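Local coordinates for NTD biosynthesis operon protein NtdA (Bacillus subtilis subsp. subtilis, PDB 4K2M), which catalyses the pyridoxal phosphate-dependent, reversible transfer of an amino group between glutamate and 3-dehydro-glucose 6-phosphate, giving kanosamine 6-phosphate for antibiotic synthesis, at residues Cys271-Phe279 with Val288-Lys296; Leu140-Ala150 with Val160-Val170. All blocks are in the same frame, centred on the assembly; numbering follows the deposited sequence. Where two conformers were deposited one is given.

Contact 1 (Cys271-Phe279 with Val288-Lys296). With O1G (3-deoxy-3-[(E)-({3-hydroxy-2-methyl-5-[(phosphonooxy)methyl]pyridin-4-yl}methylidene)amino]-6-O-phosphono-alpha-D-gluco pyranose), chain I.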
loop_
_atom_site.group_PDB
_atom_site.type_symbol
_atom_site.label_atom_id
_atom_site.label_comp_id
_atom_site.label_asym_id
_atom_site.label_seq_id
_atom_site.Cartn_x
_atom_site.Cartn_y
_atom_site.Cartn_z
ATOM N N CYS A 271 11.144 0.057 -13.529
ATOM C CA CYS A 271 10.312 0.476 -12.394
ATOM C C CYS A 271 8.974 -0.253 -12.382
ATOM O O CYS A 271 8.513 -0.685 -11.329
ATOM C CB CYS A 271 10.047 1.982 -12.417
ATOM S SG CYS A 271 11.498 2.984 -12.042
ATOM N N ILE A 272 8.342 -0.369 -13.548
ATOM C CA ILE A 272 7.072 -1.081 -13.623
ATOM C C ILE A 272 7.265 -2.537 -13.222
ATOM O O ILE A 272 6.439 -3.096 -12.494
ATOM C CB ILE A 272 6.447 -0.990 -15.024
ATOM C CG1 ILE A 272 6.100 0.469 -15.345
ATOM C CG2 ILE A 272 5.195 -1.853 -15.110
ATOM C CD1 ILE A 272 5.709 0.705 -16.800
ATOM N N GLN A 273 8.350 -3.155 -13.686
ATOM C CA GLN A 273 8.607 -4.559 -13.351
ATOM C C GLN A 273 8.808 -4.741 -11.848
ATOM O O GLN A 273 8.200 -5.615 -11.243
ATOM C CB GLN A 273 9.815 -5.107 -14.144
ATOM C CG GLN A 273 9.587 -5.075 -15.646
ATOM C CD GLN A 273 10.870 -5.236 -16.440
ATOM O OE1 GLN A 273 11.975 -5.199 -15.884
ATOM N NE2 GLN A 273 10.729 -5.424 -17.749
ATOM N N PHE A 274 9.615 -3.885 -11.234
ATOM C CA PHE A 274 9.822 -3.968 -9.788
ATOM C C PHE A 274 8.557 -3.646 -8.977
ATOM O O PHE A 274 8.371 -4.173 -7.879
ATOM C CB PHE A 274 10.961 -3.042 -9.345
ATOM C CG PHE A 274 12.312 -3.688 -9.382
ATOM C CD1 PHE A 274 12.639 -4.681 -8.473
ATOM C CD2 PHE A 274 13.256 -3.296 -10.318
ATOM C CE1 PHE A 274 13.891 -5.280 -8.491
ATOM C CE2 PHE A 274 14.518 -3.893 -10.352
ATOM C CZ PHE A 274 14.835 -4.878 -9.436
ATOM N N SER A 275 7.694 -2.792 -9.524
ATOM C CA SER A 275 6.482 -2.351 -8.820
ATOM C C SER A 275 5.412 -3.431 -8.821
ATOM O O SER A 275 4.435 -3.385 -8.047
ATOM C CB SER A 275 5.918 -1.102 -9.492
ATOM O OG SER A 275 5.197 -1.461 -10.672
ATOM N N TYR A 276 5.559 -4.395 -9.722
ATOM C CA TYR A 276 4.537 -5.421 -9.847
ATOM C C TYR A 276 5.112 -6.815 -10.107
ATOM O O TYR A 276 5.042 -7.334 -11.228
ATOM C CB TYR A 276 3.498 -5.016 -10.900
ATOM C CG TYR A 276 2.204 -5.784 -10.810
ATOM C CD1 TYR A 276 1.428 -5.741 -9.659
ATOM C CD2 TYR A 276 1.742 -6.537 -11.889
ATOM C CE1 TYR A 276 0.223 -6.446 -9.575
ATOM C CE2 TYR A 276 0.549 -7.240 -11.820
ATOM C CZ TYR A 276 -0.206 -7.182 -10.658
ATOM O OH TYR A 276 -1.393 -7.864 -10.575
ATOM N N HIS A 277 5.697 -7.381 -9.052
ATOM C CA HIS A 277 6.046 -8.809 -8.972
ATOM C C HIS A 277 7.143 -9.281 -9.915
ATOM O O HIS A 277 7.432 -10.482 -9.996
ATOM C CB HIS A 277 4.790 -9.679 -9.121
ATOM C CG HIS A 277 3.843 -9.560 -7.965
ATOM N ND1 HIS A 277 4.207 -9.894 -6.675
ATOM C CD2 HIS A 277 2.559 -9.131 -7.896
ATOM C CE1 HIS A 277 3.187 -9.671 -5.863
ATOM N NE2 HIS A 277 2.174 -9.218 -6.579
ATOM N N GLY A 278 7.772 -8.344 -10.609
ATOM C CA GLY A 278 8.827 -8.708 -11.547
ATOM C C GLY A 278 8.243 -9.139 -12.878
ATOM O O GLY A 278 8.955 -9.681 -13.725
ATOM N N PHE A 279 6.949 -8.903 -13.070
ATOM C CA PHE A 279 6.277 -9.359 -14.281
ATOM C C PHE A 279 6.658 -8.515 -15.490
ATOM O O PHE A 279 6.922 -7.307 -15.373
ATOM C CB PHE A 279 4.753 -9.269 -14.148
ATOM C CG PHE A 279 4.149 -10.214 -13.125
ATOM C CD1 PHE A 279 4.800 -11.380 -12.734
ATOM C CD2 PHE A 279 2.919 -9.901 -12.549
ATOM C CE1 PHE A 279 4.220 -12.239 -11.793
ATOM C CE2 PHE A 279 2.324 -10.754 -11.608
ATOM C CZ PHE A 279 2.969 -11.920 -11.230
ATOM N N VAL A 288 10.081 -11.512 -15.553
ATOM C CA VAL A 288 11.218 -11.263 -16.442
ATOM C C VAL A 288 12.415 -10.731 -15.662
ATOM O O VAL A 288 13.506 -10.579 -16.218
ATOM C CB VAL A 288 10.876 -10.290 -17.582
ATOM C CG1 VAL A 288 9.783 -10.867 -18.489
ATOM C CG2 VAL A 288 10.442 -8.921 -17.029
ATOM N N ILE A 289 12.206 -10.416 -14.384
ATOM C CA ILE A 289 13.318 -10.153 -13.471
ATOM C C ILE A 289 13.204 -11.055 -12.248
ATOM O O ILE A 289 12.153 -11.659 -12.031
ATOM C CB ILE A 289 13.424 -8.671 -13.068
ATOM C CG1 ILE A 289 12.130 -8.193 -12.394
ATOM C CG2 ILE A 289 13.753 -7.804 -14.294
ATOM C CD1 ILE A 289 12.242 -6.817 -11.766
ATOM N N ASN A 290 14.267 -11.133 -11.447
ATOM C CA ASN A 290 14.325 -12.120 -10.365
ATOM C C ASN A 290 13.138 -12.030 -9.409
ATOM O O ASN A 290 12.565 -13.046 -9.022
ATOM C CB ASN A 290 15.629 -11.999 -9.586
ATOM C CG ASN A 290 16.832 -12.420 -10.412
ATOM O OD1 ASN A 290 16.680 -13.052 -11.462
ATOM N ND2 ASN A 290 18.026 -12.056 -9.958
ATOM N N PHE A 291 12.776 -10.806 -9.035
ATOM C CA PHE A 291 11.609 -10.600 -8.188
ATOM C C PHE A 291 11.097 -9.178 -8.300
ATOM O O PHE A 291 11.771 -8.295 -8.827
ATOM C CB PHE A 291 11.964 -10.884 -6.725
ATOM C CG PHE A 291 12.853 -9.851 -6.104
ATOM C CD1 PHE A 291 12.317 -8.772 -5.405
ATOM C CD2 PHE A 291 14.233 -9.964 -6.204
ATOM C CE1 PHE A 291 13.152 -7.811 -4.833
ATOM C CE2 PHE A 291 15.066 -9.020 -5.632
ATOM C CZ PHE A 291 14.522 -7.938 -4.948
ATOM N N GLY A 292 9.910 -8.948 -7.761
ATOM C CA GLY A 292 9.379 -7.603 -7.684
ATOM C C GLY A 292 8.496 -7.507 -6.466
ATOM O O GLY A 292 8.376 -8.469 -5.712
ATOM N N PHE A 293 7.881 -6.346 -6.269
ATOM C CA PHE A 293 7.029 -6.122 -5.105
ATOM C C PHE A 293 5.581 -6.025 -5.515
ATOM O O PHE A 293 5.260 -6.074 -6.700
ATOM C CB PHE A 293 7.427 -4.817 -4.418
ATOM C CG PHE A 293 8.860 -4.783 -3.992
ATOM C CD1 PHE A 293 9.235 -5.257 -2.742
ATOM C CD2 PHE A 293 9.835 -4.274 -4.840
ATOM C CE1 PHE A 293 10.565 -5.226 -2.339
ATOM C CE2 PHE A 293 11.163 -4.248 -4.446
ATOM C CZ PHE A 293 11.526 -4.722 -3.195
ATOM N N ASN A 294 4.694 -5.900 -4.533
ATOM C CA ASN A 294 3.304 -5.585 -4.823
ATOM C C ASN A 294 3.077 -4.132 -4.461
ATOM O O ASN A 294 2.469 -3.826 -3.426
ATOM C CB ASN A 294 2.370 -6.476 -4.005
ATOM C CG ASN A 294 0.911 -6.314 -4.396
ATOM O OD1 ASN A 294 0.590 -5.667 -5.399
ATOM N ND2 ASN A 294 0.007 -6.904 -3.599
ATOM N N SER A 295 3.535 -3.225 -5.322
ATOM C CA SER A 295 3.640 -1.835 -4.903
ATOM C C SER A 295 3.163 -0.815 -5.915
ATOM O O SER A 295 3.686 0.295 -5.929
ATOM C CB SER A 295 5.077 -1.519 -4.506
ATOM O OG SER A 295 5.490 -2.329 -3.419
ATOM N N LYS A 296 2.193 -1.174 -6.758
ATOM C CA LYS A 296 1.501 -0.171 -7.563
ATOM C C LYS A 296 0.509 0.605 -6.701
ATOM O O LYS A 296 0.009 0.096 -5.699
ATOM C CB LYS A 296 0.746 -0.822 -8.727
ATOM C CG LYS A 296 1.642 -1.470 -9.769
ATOM C CD LYS A 296 0.830 -2.324 -10.743
ATOM C CE LYS A 296 -0.147 -1.473 -11.547
ATOM N NZ LYS A 296 0.557 -0.343 -12.231
HETATM P P O1G I . -1.541 -9.717 -2.137
HETATM C C3A O1G I . -1.979 -15.378 -3.325
HETATM O O3 O1G I . -2.973 -15.824 -4.133
HETATM C C1 O1G I . -4.272 -12.794 -8.619
HETATM N "N1'" O1G I . -0.256 -15.754 -1.757
HETATM C C2 O1G I . -3.720 -13.554 -7.410
HETATM O O2 O1G I . -4.482 -14.809 -7.345
HETATM C C9A O1G I . -1.227 -16.250 -2.542
HETATM C C2A O1G I . -1.479 -17.752 -2.547
HETATM C C3 O1G I . -3.878 -12.772 -6.100
HETATM N "N3'" O1G I . -3.059 -13.543 -5.154
HETATM O O1 O1G I . -5.696 -12.692 -8.521
HETATM C C4 O1G I . -3.427 -11.301 -6.245
HETATM O O4 O1G I . -4.064 -10.713 -5.091
HETATM C C4A O1G I . -1.727 -14.009 -3.286
HETATM C C4B O1G I . -2.493 -13.061 -4.112
HETATM C C5 O1G I . -4.104 -10.709 -7.479
HETATM O O5 O1G I . -3.758 -11.447 -8.663
HETATM C C5A O1G I . -0.723 -13.529 -2.462
HETATM C C5T O1G I . -0.304 -12.062 -2.299
HETATM C C6 O1G I . -3.653 -9.316 -7.818
HETATM C C6A O1G I . 0.004 -14.427 -1.697
HETATM O OP1 O1G I . -0.168 -9.102 -2.008
HETATM O OP2 O1G I . -2.493 -9.193 -1.103
HETATM O OP3 O1G I . -2.056 -9.593 -3.588
HETATM O OP4 O1G I . -1.441 -11.313 -1.780
HETATM O O6 O1G I . -4.292 -8.685 -8.868
HETATM P "P'" O1G I . -4.457 -7.083 -8.844
HETATM O OP6 O1G I . -5.123 -6.753 -7.519
HETATM O OP7 O1G I . -3.065 -6.503 -9.002
HETATM O OP8 O1G I . -5.366 -6.829 -10.043
HETATM O O HOH W 1 3.279 -0.161 -12.417
#

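Contact 2 (Leu140-Ala150 with Val160-Val170)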
loop_
_atom_site.group_PDB
_atom_site.type_symbol
_atom_site.label_atom_id
_atom_site.label_comp_id
_atom_site.label_asym_id
_atom_site.label_seq_id
_atom_site.Cartn_x
_atom_site.Cartn_y
_atom_site.Cartn_z
ATOM N N LEU A 140 20.712 -0.696 -8.317
ATOM C CA LEU A 140 21.357 -0.832 -7.004
ATOM C C LEU A 140 21.603 -2.292 -6.655
ATOM O O LEU A 140 20.680 -3.108 -6.684
ATOM C CB LEU A 140 20.538 -0.188 -5.872
ATOM C CG LEU A 140 21.268 -0.258 -4.516
ATOM C CD1 LEU A 140 21.126 1.032 -3.722
ATOM C CD2 LEU A 140 20.817 -1.450 -3.652
ATOM N N ASN A 141 22.846 -2.599 -6.297
ATOM C CA ASN A 141 23.223 -3.923 -5.797
ATOM C C ASN A 141 23.589 -3.828 -4.322
ATOM O O ASN A 141 24.010 -2.770 -3.866
ATOM C CB ASN A 141 24.420 -4.441 -6.584
ATOM C CG ASN A 141 24.104 -4.635 -8.048
ATOM O OD1 ASN A 141 23.077 -5.223 -8.398
ATOM N ND2 ASN A 141 24.971 -4.127 -8.914
ATOM N N PRO A 142 23.434 -4.931 -3.566
ATOM C CA PRO A 142 23.733 -4.856 -2.131
ATOM C C PRO A 142 25.151 -4.353 -1.895
ATOM O O PRO A 142 26.082 -4.765 -2.603
ATOM C CB PRO A 142 23.605 -6.313 -1.676
ATOM C CG PRO A 142 22.606 -6.893 -2.617
ATOM C CD PRO A 142 22.918 -6.259 -3.949
ATOM N N GLY A 143 25.304 -3.432 -0.949
ATOM C CA GLY A 143 26.592 -2.842 -0.655
ATOM C C GLY A 143 26.874 -1.527 -1.360
ATOM O O GLY A 143 27.802 -0.810 -0.964
ATOM N N ASP A 144 26.109 -1.214 -2.407
ATOM C CA ASP A 144 26.279 0.043 -3.122
ATOM C C ASP A 144 26.010 1.195 -2.167
ATOM O O ASP A 144 25.041 1.161 -1.404
ATOM C CB ASP A 144 25.264 0.165 -4.261
ATOM C CG ASP A 144 25.642 -0.635 -5.489
ATOM O OD1 ASP A 144 26.767 -1.176 -5.548
ATOM O OD2 ASP A 144 24.799 -0.704 -6.413
ATOM N N GLU A 145 26.848 2.218 -2.234
ATOM C CA GLU A 145 26.708 3.350 -1.335
ATOM C C GLU A 145 25.812 4.436 -1.934
ATOM O O GLU A 145 25.827 4.707 -3.142
ATOM C CB GLU A 145 28.079 3.908 -0.941
ATOM C CG GLU A 145 28.800 3.029 0.092
ATOM C CD GLU A 145 30.222 3.475 0.386
ATOM O OE1 GLU A 145 30.682 4.496 -0.176
ATOM O OE2 GLU A 145 30.883 2.780 1.191
ATOM N N VAL A 146 25.025 5.057 -1.065
ATOM C CA VAL A 146 24.081 6.088 -1.477
ATOM C C VAL A 146 24.317 7.297 -0.600
ATOM O O VAL A 146 24.066 7.238 0.605
ATOM C CB VAL A 146 22.625 5.609 -1.248
ATOM C CG1 VAL A 146 21.623 6.723 -1.649
ATOM C CG2 VAL A 146 22.348 4.329 -2.030
ATOM N N ILE A 147 24.826 8.380 -1.183
ATOM C CA ILE A 147 25.102 9.586 -0.420
ATOM C C ILE A 147 23.794 10.342 -0.171
ATOM O O ILE A 147 23.016 10.585 -1.102
ATOM C CB ILE A 147 26.108 10.478 -1.162
ATOM C CG1 ILE A 147 27.483 9.783 -1.204
ATOM C CG2 ILE A 147 26.217 11.836 -0.475
ATOM C CD1 ILE A 147 28.526 10.567 -2.040
ATOM N N MET A 148 23.541 10.715 1.081
ATOM C CA MET A 148 22.243 11.297 1.440
ATOM C C MET A 148 22.388 12.094 2.725
ATOM O O MET A 148 23.391 11.925 3.454
ATOM C CB MET A 148 21.185 10.181 1.611
ATOM C CG MET A 148 21.549 9.119 2.624
ATOM S SD MET A 148 20.263 7.856 2.779
ATOM C CE MET A 148 18.962 8.769 3.586
ATOM N N PRO A 149 21.394 12.947 3.028
ATOM C CA PRO A 149 21.421 13.649 4.321
ATOM C C PRO A 149 20.896 12.780 5.460
ATOM O O PRO A 149 20.205 11.773 5.235
ATOM C CB PRO A 149 20.484 14.837 4.086
ATOM C CG PRO A 149 19.462 14.291 3.119
ATOM C CD PRO A 149 20.242 13.373 2.196
ATOM N N ALA A 150 21.196 13.185 6.690
ATOM C CA ALA A 150 20.774 12.431 7.865
ATOM C C ALA A 150 19.563 13.032 8.569
ATOM O O ALA A 150 19.180 12.559 9.652
ATOM C CB ALA A 150 21.945 12.330 8.847
ATOM N N VAL A 160 16.631 2.923 1.242
ATOM C CA VAL A 160 17.982 2.525 0.876
ATOM C C VAL A 160 18.344 1.188 1.520
ATOM O O VAL A 160 18.789 0.255 0.842
ATOM C CB VAL A 160 19.006 3.578 1.297
ATOM C CG1 VAL A 160 20.411 3.112 0.933
ATOM C CG2 VAL A 160 18.721 4.908 0.595
ATOM N N LEU A 161 18.146 1.094 2.830
ATOM C CA LEU A 161 18.513 -0.116 3.565
ATOM C C LEU A 161 17.710 -1.335 3.118
ATOM O O LEU A 161 18.254 -2.445 3.024
ATOM C CB LEU A 161 18.348 0.115 5.070
ATOM C CG LEU A 161 19.359 1.091 5.657
ATOM C CD1 LEU A 161 18.926 1.544 7.049
ATOM C CD2 LEU A 161 20.756 0.459 5.718
ATOM N N ALA A 162 16.422 -1.139 2.846
ATOM C CA ALA A 162 15.554 -2.238 2.412
ATOM C C ALA A 162 15.982 -2.748 1.043
ATOM O O ALA A 162 15.821 -3.931 0.737
ATOM C CB ALA A 162 14.095 -1.777 2.352
ATOM N N SER A 163 16.515 -1.860 0.210
ATOM C CA SER A 163 16.953 -2.252 -1.131
ATOM C C SER A 163 18.325 -2.922 -1.099
ATOM O O SER A 163 18.784 -3.451 -2.112
ATOM C CB SER A 163 16.983 -1.051 -2.078
ATOM O OG SER A 163 18.147 -0.253 -1.886
ATOM N N GLY A 164 18.980 -2.895 0.060
ATOM C CA GLY A 164 20.290 -3.524 0.212
ATOM C C GLY A 164 21.455 -2.533 0.146
ATOM O O GLY A 164 22.638 -2.913 0.230
ATOM N N GLY A 165 21.124 -1.253 0.010
ATOM C CA GLY A 165 22.136 -0.215 -0.146
ATOM C C GLY A 165 22.694 0.242 1.187
ATOM O O GLY A 165 22.186 -0.141 2.250
ATOM N N VAL A 166 23.736 1.071 1.124
ATOM C CA VAL A 166 24.436 1.559 2.302
ATOM C C VAL A 166 24.364 3.072 2.334
ATOM O O VAL A 166 24.992 3.749 1.519
ATOM C CB VAL A 166 25.927 1.154 2.254
ATOM C CG1 VAL A 166 26.703 1.841 3.400
ATOM C CG2 VAL A 166 26.066 -0.373 2.328
ATOM N N PRO A 167 23.585 3.626 3.278
ATOM C CA PRO A 167 23.551 5.083 3.401
ATOM C C PRO A 167 24.907 5.647 3.813
ATOM O O PRO A 167 25.552 5.128 4.742
ATOM C CB PRO A 167 22.534 5.316 4.531
ATOM C CG PRO A 167 21.652 4.076 4.517
ATOM C CD PRO A 167 22.619 2.957 4.166
ATOM N N ILE A 168 25.330 6.692 3.114
ATOM C CA ILE A 168 26.521 7.442 3.477
ATOM C C ILE A 168 26.086 8.876 3.734
ATOM O O ILE A 168 25.721 9.622 2.814
ATOM C CB ILE A 168 27.589 7.379 2.377
ATOM C CG1 ILE A 168 28.030 5.925 2.146
ATOM C CG2 ILE A 168 28.812 8.230 2.744
ATOM C CD1 ILE A 168 28.703 5.245 3.356
ATOM N N TYR A 169 26.077 9.257 5.003
ATOM C CA TYR A 169 25.514 10.547 5.368
ATOM C C TYR A 169 26.518 11.674 5.180
ATOM O O TYR A 169 27.696 11.569 5.584
ATOM C CB TYR A 169 25.018 10.491 6.810
ATOM C CG TYR A 169 23.935 9.447 6.967
ATOM C CD1 TYR A 169 22.682 9.652 6.397
ATOM C CD2 TYR A 169 24.165 8.265 7.652
ATOM C CE1 TYR A 169 21.688 8.701 6.515
ATOM C CE2 TYR A 169 23.170 7.306 7.781
ATOM C CZ TYR A 169 21.938 7.544 7.209
ATOM O OH TYR A 169 20.923 6.618 7.323
ATOM N N VAL A 170 26.062 12.739 4.539
ATOM C CA VAL A 170 26.850 13.961 4.450
ATOM C C VAL A 170 26.066 15.155 4.992
ATOM O O VAL A 170 24.825 15.134 5.072
ATOM C CB VAL A 170 27.391 14.246 3.024
ATOM C CG1 VAL A 170 28.091 13.031 2.461
ATOM C CG2 VAL A 170 26.294 14.659 2.110
HETATM O O HOH W 2 19.998 -4.759 -4.288
HETATM O O HOH W 3 22.974 15.400 7.071
#

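Contact 1 (Cys271-Phe279 with Val288-Lys296)
Tyr276 crosses Lys296 obliquely, using the lysine's methylene groups as a greasy support. Its CB lies 3.8 Å from Lys296 CD, its CG stays close to the same methylene, and Tyr276 CD1 lies 3.6 Å from Lys296 CD. Further out, CE1 and CZ come near the sugar phosphate of O1G, whose OP7 lies at the ring edge; the tip, OH, donates a 2.7 Å hydrogen bond to that OP7. CG stands anti to the backbone N (chi1 -162°), which swings the ring toward the ligand. Lysine suits the neighbouring place because its chain bends at chi3 and chi4 to bring NZ to a water that in turn donates to Ser275 OG.

The backbones are laced together where helix 265-275 ends. Phe293 N gives Phe274 O an almost straight bond of 2.7 Å, Ser295 N binds Ser275 O, and Phe293 O takes the N-H of His277. Gly278 O receives Val288 N at 2.8 Å and, weakly, Ile289 N. Positive phi makes glycine apt at Gly278, in the type I' turn from Tyr276 to Phe279, while Gly292 lets its CA press within 3.4 Å of Gly278 N.

Ile289 sets CD1 over the centre of the Phe274 ring, 3.7 Å from the centroid, a CH-pi contact. Asn294 ND2 donates a bent bond (135°) to OP1 of the cofactor phosphate. Thr100 of this chain and several residues of the second subunit, among them Tyr381 and Ser244, complete this external-aldimine site, shared across the dimer interface of a fold-type I aminotransferase.

Contact 2 (Leu140-Ala150 with Val160-Val170)
At the end of helix 154-163, Val160 O is gripped by two donors, Ser163 OG at 2.8 Å and Gly165 N, from opposite faces of its plane; the same residue packs on Val146 across the contact. Asp144 O takes the N-H of Val166 at 2.8 Å, starting a parallel ladder. Val146 bonds the neighbouring strand through both backbone atoms, N to Val166 O and O from Ile168 N; Met148 does so with Ile168 O and Val170 N. Gly143 N reaches Gly164 O at 3.0 Å, so the type II turn Asn141-Asp144 meets the Schellman motif that ends the helix. Positive phi at Gly143 and Gly164 explains the residue type.

On the face holding Met148 and Tyr169, the methionine CG is wedged between its backbone N and carbonyl carbon (chi1 56°). The chain then runs beside the tyrosine, with CG 3.9 Å from Tyr169 CE1 and the sulfur oblique to the ring in a Met-aromatic contact. SD lies 3.8 Å from Pro167 CB, as a pliable thioether allows. Val146 and Val160 meet tip to tip, CG2 to CG1 at 3.7 Å, bringing the helix onto this face.

On the other face, with Ile147 and Ile168, Glu145 lays its extended chain over Ile168, its CG 3.6 Å from Ile168 CG1, while OE1 is hydrogen-bonded to Thr189 OG1. Ile147 CG2 meets Val170 CG1 at 3.7 Å; beta-branched Ile147 and Ile168 suit a strand's extended backbone. Strand 145-148, helix 154-163 and strand 166-169 thus form a beta-alpha-beta crossover, strand 166-169 being outermost within the chain in the seven-stranded sheet of the aspartate aminotransferase fold.

Contact 1 is the more thoroughly buried, although farther from the centre of the chain, and the second subunit reaches ten of its residues; contact 2 runs from a solvent-exposed turn into the interior. They share no helix or strand. The first ties a helix end to an irregular segment, with scattered backbone bonds and polar tips turned to two phosphates; the second is a regular ladder with mostly apolar side chains on its two faces. Their nearest atoms are about 6 Å apart within the chain, but the dimer brings them together: Leu161 and Ala162 of contact 2 pack on Asn290 and Phe293 of the second subunit, the segment lining the ligand site in contact 1.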